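Local coordinates for protein 2-dehydro-3-deoxyphosphogluconate aldolase (Vibrio fischeri, PDB 3NZR) that is an aldolase-family protein of the KDGP aldolase family, in the TIM-barrel clan, at residues Thr103-Leu107 with Ala108-Lys112; Lys58-Val62 with Thr63-Val67; Tyr46-Val49 with Asp50-Val53. All coordinates share one frame; numbering follows the deposited sequence.

Contact 1: residues Thr103-Leu107 with Ala108-Lys112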
loop_
_atom_site.group_PDB
_atom_site.type_symbol
_atom_site.label_atom_id
_atom_site.label_comp_id
_atom_site.label_asym_id
_atom_site.label_seq_id
_atom_site.Cartn_x
_atom_site.Cartn_y
_atom_site.Cartn_z
ATOM N N THR A 103 -4.636 -2.003 -2.696
ATOM C CA THR A 103 -5.501 -1.866 -3.818
ATOM C C THR A 103 -6.493 -3.017 -3.951
ATOM O O THR A 103 -7.679 -2.806 -4.213
ATOM C CB THR A 103 -4.688 -1.840 -5.101
ATOM O OG1 THR A 103 -3.703 -0.794 -5.050
ATOM C CG2 THR A 103 -5.644 -1.612 -6.305
ATOM N N SER A 104 -6.013 -4.236 -3.834
ATOM C CA SER A 104 -6.882 -5.387 -3.860
ATOM C C SER A 104 -7.933 -5.380 -2.736
ATOM O O SER A 104 -9.032 -5.700 -2.961
ATOM C CB SER A 104 -6.076 -6.664 -3.828
ATOM O OG SER A 104 -5.487 -6.927 -5.050
ATOM N N ARG A 105 -7.537 -5.029 -1.532
ATOM C CA ARG A 105 -8.474 -4.922 -0.446
ATOM C C ARG A 105 -9.515 -3.846 -0.726
ATOM O O ARG A 105 -10.636 -4.035 -0.435
ATOM C CB ARG A 105 -7.838 -4.684 0.898
ATOM C CG ARG A 105 -8.823 -4.454 2.046
ATOM C CD ARG A 105 -9.609 -5.667 2.391
ATOM N NE ARG A 105 -8.762 -6.701 2.887
ATOM C CZ ARG A 105 -9.007 -8.001 2.869
ATOM N NH1 ARG A 105 -10.113 -8.472 2.401
ATOM N NH2 ARG A 105 -8.131 -8.814 3.333
ATOM N N ALA A 106 -9.107 -2.741 -1.295
ATOM C CA ALA A 106 -10.044 -1.661 -1.520
ATOM C C ALA A 106 -11.043 -2.038 -2.581
ATOM O O ALA A 106 -12.220 -1.922 -2.381
ATOM C CB ALA A 106 -9.350 -0.371 -1.826
ATOM N N LEU A 107 -10.570 -2.561 -3.689
ATOM C CA LEU A 107 -11.486 -2.924 -4.781
ATOM C C LEU A 107 -12.276 -4.203 -4.498
ATOM O O LEU A 107 -13.286 -4.387 -5.097
ATOM C CB LEU A 107 -10.758 -3.079 -6.113
ATOM C CG LEU A 107 -9.922 -1.847 -6.547
ATOM C CD1 LEU A 107 -9.370 -2.194 -7.921
ATOM C CD2 LEU A 107 -10.723 -0.524 -6.572
ATOM N N ALA A 108 -11.822 -5.053 -3.597
ATOM C CA ALA A 108 -12.633 -6.186 -3.113
ATOM C C ALA A 108 -13.853 -5.699 -2.366
ATOM O O ALA A 108 -14.952 -6.312 -2.464
ATOM C CB ALA A 108 -11.874 -7.040 -2.237
ATOM N N GLY A 109 -13.682 -4.597 -1.631
ATOM C CA GLY A 109 -14.799 -3.948 -0.977
ATOM C C GLY A 109 -15.347 -4.654 0.253
ATOM O O GLY A 109 -16.413 -4.261 0.704
ATOM N N GLN A 110 -14.627 -5.664 0.785
ATOM C CA GLN A 110 -14.963 -6.314 2.070
ATOM C C GLN A 110 -13.730 -6.892 2.743
ATOM O O GLN A 110 -12.675 -7.004 2.132
ATOM C CB GLN A 110 -15.958 -7.448 1.892
ATOM C CG GLN A 110 -15.882 -8.145 0.606
ATOM C CD GLN A 110 -14.810 -9.156 0.527
ATOM O OE1 GLN A 110 -14.228 -9.555 1.558
ATOM N NE2 GLN A 110 -14.549 -9.631 -0.696
ATOM N N ASP A 111 -13.853 -7.225 3.991
ATOM C CA ASP A 111 -12.749 -7.714 4.747
ATOM C C ASP A 111 -12.738 -9.226 4.845
ATOM O O ASP A 111 -11.939 -9.759 5.608
ATOM C CB ASP A 111 -12.802 -7.184 6.190
ATOM C CG ASP A 111 -12.183 -5.786 6.342
ATOM O OD1 ASP A 111 -11.388 -5.324 5.451
ATOM O OD2 ASP A 111 -12.483 -5.141 7.378
ATOM N N LYS A 112 -13.516 -9.942 4.077
ATOM C CA LYS A 112 -13.524 -11.379 4.215
ATOM C C LYS A 112 -12.499 -12.105 3.344
ATOM O O LYS A 112 -11.873 -13.058 3.791
ATOM C CB LYS A 112 -14.920 -11.908 3.882
ATOM C CG LYS A 112 -15.976 -11.559 4.944
ATOM C CD LYS A 112 -17.376 -12.054 4.544
ATOM C CE LYS A 112 -18.501 -11.428 5.378
ATOM N NZ LYS A 112 -18.305 -11.840 6.791
#
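Arg105 leaves its helix with CG anti to the backbone N (chi1 175°) and then bends at both chi2 and chi3, and this folded chain brings the guanidinium to Gln110 and Asp111, five and six residues on. NH1 gives a hydrogen bond to Gln110 O at 3.0 Å. The carbonyl receives it in its own plane, on a lone pair, and the oxygen sits near the guanidinium edge. The same NH1 is also hydrogen-bonded to Ser113 O, and NE to Gly157 O, so both nitrogens have partners outside the two segments. Asp111 adds charge more than direction. Its OD1 lies 3.9 Å from Arg105 NE, a long salt bridge. The carboxylate and guanidinium planes stand 85° apart. OD1 lies well out of the guanidinium plane, so no N-H points at it and only the charges act. OD1 also touches the aliphatic part of the arginine, 3.6 Å from Arg105 CD. This is the C-terminal end of helix 101-108 and the loop that leads into strand 114-119 of the parallel sheet, a helix-to-strand link of the TIM-barrel clan. Ala108 N still makes a helical bond to Ser104 O, 2.9 Å. Gly109 then leaves the helix with positive phi, and its N makes two weak bonds, to Arg105 O and Ala106 O. Beyond it, the side-chain amide of Gln110 bonds within its own loop: OE1 accepts from Lys112 N at 2.6 Å, nearly in line with its C=O. Gln110 NE2 is hydrogen-bonded to Gln90 OE1 and Ser113 OG. Ala106 packs on Ala106 of the second subunit.

Contact 2: residues Lys58-Val62 with Thr63-Val67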
loop_
_atom_site.group_PDB
_atom_site.type_symbol
_atom_site.label_atom_id
_atom_site.label_comp_id
_atom_site.label_asym_id
_atom_site.label_seq_id
_atom_site.Cartn_x
_atom_site.Cartn_y
_atom_site.Cartn_z
ATOM N N LYS A 58 -16.396 -20.108 -13.523
ATOM C CA LYS A 58 -16.632 -21.568 -13.644
ATOM C C LYS A 58 -15.860 -22.346 -12.612
ATOM O O LYS A 58 -16.296 -23.396 -12.155
ATOM C CB LYS A 58 -16.254 -22.084 -15.022
ATOM C CG LYS A 58 -17.187 -21.604 -16.058
ATOM C CD LYS A 58 -16.588 -21.619 -17.454
ATOM C CE LYS A 58 -17.671 -21.201 -18.479
ATOM N NZ LYS A 58 -17.044 -20.592 -19.640
ATOM N N TYR A 59 -14.678 -21.880 -12.257
ATOM C CA TYR A 59 -13.949 -22.577 -11.204
ATOM C C TYR A 59 -14.669 -22.372 -9.847
ATOM O O TYR A 59 -14.717 -23.254 -9.003
ATOM C CB TYR A 59 -12.521 -22.052 -11.123
ATOM C CG TYR A 59 -11.630 -22.508 -12.244
ATOM C CD1 TYR A 59 -10.842 -23.619 -12.092
ATOM C CD2 TYR A 59 -11.548 -21.813 -13.431
ATOM C CE1 TYR A 59 -9.996 -24.057 -13.082
ATOM C CE2 TYR A 59 -10.687 -22.238 -14.445
ATOM C CZ TYR A 59 -9.906 -23.389 -14.250
ATOM O OH TYR A 59 -9.053 -23.890 -15.228
ATOM N N SER A 60 -15.175 -21.163 -9.624
ATOM C CA SER A 60 -15.903 -20.885 -8.392
ATOM C C SER A 60 -17.149 -21.849 -8.232
ATOM O O SER A 60 -17.438 -22.338 -7.151
ATOM C CB SER A 60 -16.314 -19.418 -8.348
ATOM O OG SER A 60 -17.141 -19.233 -7.237
ATOM N N GLU A 61 -17.824 -22.148 -9.329
ATOM C CA GLU A 61 -18.999 -23.034 -9.284
ATOM C C GLU A 61 -18.725 -24.432 -8.767
ATOM O O GLU A 61 -19.547 -25.008 -8.059
ATOM C CB GLU A 61 -19.617 -23.176 -10.662
ATOM C CG GLU A 61 -20.090 -21.874 -11.219
ATOM C CD GLU A 61 -21.026 -22.066 -12.394
ATOM O OE1 GLU A 61 -20.552 -22.507 -13.479
ATOM O OE2 GLU A 61 -22.236 -21.771 -12.215
ATOM N N VAL A 62 -17.592 -24.996 -9.135
ATOM C CA VAL A 62 -17.291 -26.366 -8.773
ATOM C C VAL A 62 -16.510 -26.475 -7.485
ATOM O O VAL A 62 -16.123 -27.561 -7.091
ATOM C CB VAL A 62 -16.557 -27.077 -9.922
ATOM C CG1 VAL A 62 -17.475 -27.077 -11.198
ATOM C CG2 VAL A 62 -15.186 -26.435 -10.193
ATOM N N THR A 63 -16.251 -25.349 -6.833
ATOM C CA THR A 63 -15.434 -25.342 -5.644
ATOM C C THR A 63 -16.030 -24.527 -4.506
ATOM O O THR A 63 -15.314 -24.202 -3.580
ATOM C CB THR A 63 -14.042 -24.669 -5.918
ATOM O OG1 THR A 63 -14.251 -23.288 -6.196
ATOM C CG2 THR A 63 -13.278 -25.336 -7.072
ATOM N N ASN A 64 -17.310 -24.178 -4.601
ATOM C CA ASN A 64 -17.980 -23.307 -3.608
ATOM C C ASN A 64 -17.208 -22.065 -3.347
ATOM O O ASN A 64 -17.094 -21.632 -2.226
ATOM C CB ASN A 64 -18.254 -24.046 -2.308
ATOM C CG ASN A 64 -19.251 -25.185 -2.518
ATOM O OD1 ASN A 64 -20.157 -25.070 -3.364
ATOM N ND2 ASN A 64 -19.030 -26.315 -1.832
ATOM N N ASN A 65 -16.721 -21.493 -4.435
ATOM C CA ASN A 65 -15.909 -20.250 -4.449
ATOM C C ASN A 65 -14.519 -20.324 -3.791
ATOM O O ASN A 65 -13.912 -19.284 -3.520
ATOM C CB ASN A 65 -16.695 -19.064 -3.917
ATOM C CG ASN A 65 -16.128 -17.754 -4.375
ATOM O OD1 ASN A 65 -15.744 -17.607 -5.524
ATOM N ND2 ASN A 65 -16.086 -16.765 -3.470
ATOM N N ALA A 66 -13.994 -21.539 -3.611
ATOM C CA ALA A 66 -12.673 -21.714 -3.044
ATOM C C ALA A 66 -11.633 -21.461 -4.144
ATOM O O ALA A 66 -10.875 -22.363 -4.523
ATOM C CB ALA A 66 -12.515 -23.104 -2.418
ATOM N N VAL A 67 -11.543 -20.218 -4.609
ATOM C CA VAL A 67 -10.654 -19.914 -5.690
ATOM C C VAL A 67 -9.614 -18.909 -5.187
ATOM O O VAL A 67 -9.952 -18.015 -4.362
ATOM C CB VAL A 67 -11.456 -19.337 -6.889
ATOM C CG1 VAL A 67 -10.544 -18.635 -7.871
ATOM C CG2 VAL A 67 -12.271 -20.454 -7.562
#
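This is a local contact at the C-terminal end of helix 49-61, where the chain turns back toward strand 67-70 of the parallel sheet. Ser60 and Asn65 meet through their side chains. Ser60 OG donates to Asn65 OD1 at 2.7 Å, approaching somewhat out of the amide plane. Ser60 has OG anti to the backbone N (chi1 173°), which turns the hydroxyl to the returning loop. The other end of that amide, Asn65 ND2, is hydrogen-bonded to Gln90 O and Ser4 O. The Asn65 side chain is therefore tied at both its oxygen and its nitrogen. The backbone of the same pair is joined as well: Asn65 N gives a nearly straight bond to Ser60 O, 2.9 Å and 166°. Ser60 O takes a second N-H, from Thr63 N at 3.3 Å, which comes from above the carbonyl plane. Thr63 OG1 lies between the backbone N and the carbonyl carbon (chi1 66°) and donates to Tyr59 O at 2.8 Å. That hydroxyl takes up a carbonyl at the helix end. Past the turn, Val67 CG2 packs on the last helical turn, 3.9 Å from Tyr59 CB and 3.6 Å from Ser60 N. Tyr59 itself leans on helix 23-32 through Val23 and Ala26. Thr63 to Ala66 form a type I' beta turn, with Asn64 and Asn65 both at positive phi. This turn, running into an inverse gamma turn centred on Ala66, is part of the helix-to-strand connection, as in the beta/alpha folds of the TIM-barrel clan.

Contact 3: residues Tyr46-Val49 with Asp50-Val53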
loop_
_atom_site.group_PDB
_atom_site.type_symbol
_atom_site.label_atom_id
_atom_site.label_comp_id
_atom_site.label_asym_id
_atom_site.label_seq_id
_atom_site.Cartn_x
_atom_site.Cartn_y
_atom_site.Cartn_z
ATOM N N TYR A 46 -4.512 -15.449 -19.163
ATOM C CA TYR A 46 -5.653 -14.862 -19.825
ATOM C C TYR A 46 -5.261 -13.528 -20.427
ATOM O O TYR A 46 -4.437 -12.839 -19.902
ATOM C CB TYR A 46 -6.839 -14.656 -18.886
ATOM C CG TYR A 46 -7.355 -15.882 -18.258
ATOM C CD1 TYR A 46 -8.296 -16.666 -18.879
ATOM C CD2 TYR A 46 -6.884 -16.298 -17.051
ATOM C CE1 TYR A 46 -8.774 -17.823 -18.296
ATOM C CE2 TYR A 46 -7.338 -17.455 -16.474
ATOM C CZ TYR A 46 -8.277 -18.217 -17.110
ATOM O OH TYR A 46 -8.685 -19.345 -16.521
ATOM N N PRO A 47 -5.907 -13.176 -21.526
ATOM C CA PRO A 47 -5.630 -11.981 -22.304
ATOM C C PRO A 47 -6.130 -10.672 -21.745
ATOM O O PRO A 47 -5.576 -9.639 -22.031
ATOM C CB PRO A 47 -6.410 -12.255 -23.574
ATOM C CG PRO A 47 -7.424 -13.076 -23.182
ATOM C CD PRO A 47 -6.972 -13.945 -22.140
ATOM N N ASP A 48 -7.203 -10.714 -20.988
ATOM C CA ASP A 48 -7.730 -9.521 -20.368
ATOM C C ASP A 48 -8.577 -9.829 -19.141
ATOM O O ASP A 48 -8.862 -10.968 -18.882
ATOM C CB ASP A 48 -8.495 -8.660 -21.364
ATOM C CG ASP A 48 -9.602 -9.376 -22.031
ATOM O OD1 ASP A 48 -10.209 -10.233 -21.458
ATOM O OD2 ASP A 48 -9.890 -9.070 -23.173
ATOM N N VAL A 49 -9.008 -8.789 -18.443
ATOM C CA VAL A 49 -9.733 -8.927 -17.185
ATOM C C VAL A 49 -11.026 -9.702 -17.402
ATOM O O VAL A 49 -11.318 -10.601 -16.634
ATOM C CB VAL A 49 -10.051 -7.558 -16.546
ATOM C CG1 VAL A 49 -11.103 -7.657 -15.471
ATOM C CG2 VAL A 49 -8.775 -6.933 -16.027
ATOM N N ASP A 50 -11.785 -9.348 -18.437
ATOM C CA ASP A 50 -13.107 -9.924 -18.612
ATOM C C ASP A 50 -13.068 -11.403 -18.959
ATOM O O ASP A 50 -13.877 -12.172 -18.484
ATOM C CB ASP A 50 -13.860 -9.151 -19.707
ATOM C CG ASP A 50 -14.176 -7.704 -19.285
ATOM O OD1 ASP A 50 -14.265 -7.416 -18.040
ATOM O OD2 ASP A 50 -14.347 -6.855 -20.203
ATOM N N THR A 51 -12.114 -11.773 -19.788
ATOM C CA THR A 51 -11.878 -13.164 -20.152
ATOM C C THR A 51 -11.498 -14.008 -18.930
ATOM O O THR A 51 -11.991 -15.115 -18.746
ATOM C CB THR A 51 -10.779 -13.207 -21.248
ATOM O OG1 THR A 51 -11.221 -12.412 -22.384
ATOM C CG2 THR A 51 -10.462 -14.647 -21.726
ATOM N N ALA A 52 -10.640 -13.461 -18.071
ATOM C CA ALA A 52 -10.273 -14.152 -16.797
ATOM C C ALA A 52 -11.499 -14.212 -15.822
ATOM O O ALA A 52 -11.771 -15.221 -15.198
ATOM C CB ALA A 52 -9.116 -13.437 -16.162
ATOM N N VAL A 53 -12.276 -13.145 -15.742
ATOM C CA VAL A 53 -13.383 -13.141 -14.814
ATOM C C VAL A 53 -14.412 -14.225 -15.201
ATOM O O VAL A 53 -14.914 -14.948 -14.325
ATOM C CB VAL A 53 -14.021 -11.765 -14.726
ATOM C CG1 VAL A 53 -15.369 -11.827 -14.006
ATOM C CG2 VAL A 53 -13.056 -10.739 -14.063
#
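Asp48 OD1 is gripped twice by Thr51. The hydroxyl Thr51 OG1 donates to it at 2.6 Å, reaching its syn side somewhat out of the carboxylate plane. Thr51 N donates to the same oxygen at 3.0 Å, nearly in line with the C-O bond. Asp48 is the N-cap of helix 49-61, and its carboxylate takes up an amide of the first turn. CG of Asp48 lies between the backbone N and the carbonyl carbon (chi1 57°), which folds the carboxylate over that turn. Its negative charge there would probably suit the positive end of the helix dipole. The backbone of Asp48 joins in: Ala52 N bonds to Asp48 O at 3.2 Å.

Ahead of the cap, Pro47 and Thr51 cross at about a right angle, with Pro47 CD 3.6 Å from Thr51 CG2. Tyr46 lies beside the same turn. One face of its ring receives Ala52 CA in a CH-pi contact, 3.9 Å from the ring centroid and 20° off the normal. Its hydroxyl bonds to Asp55 farther along the helix. Val49 and Val53 lie side by side, pointing the same way, and pack on helix 79-89, Val49 on Met81 and Leu84, Val53 on His88. Within that pair, Val49 CG1 is 3.9 Å from Val53 CG2.

Contacts 3 and 2 mark the beginning and the end of one helix, 49-61. Their centres are about 17 Å apart. They touch where Tyr59 CE2 of contact 2 lies 4.1 Å from Tyr46 OH of contact 3. Contact 1 lies later, at the end of helix 101-108. Its centre is about 19 Å from each of the others, its nearest atoms about 8 Å from contact 2 and 9 Å from contact 3. Gln90 is shared: its side chain is hydrogen-bonded to Gln110 NE2 and Ala108 O of contact 1, its backbone O to Asn65 ND2 of contact 2. Only contact 1 reaches the second subunit. The Asn64 side chain is about 12 Å from a magnesium ion.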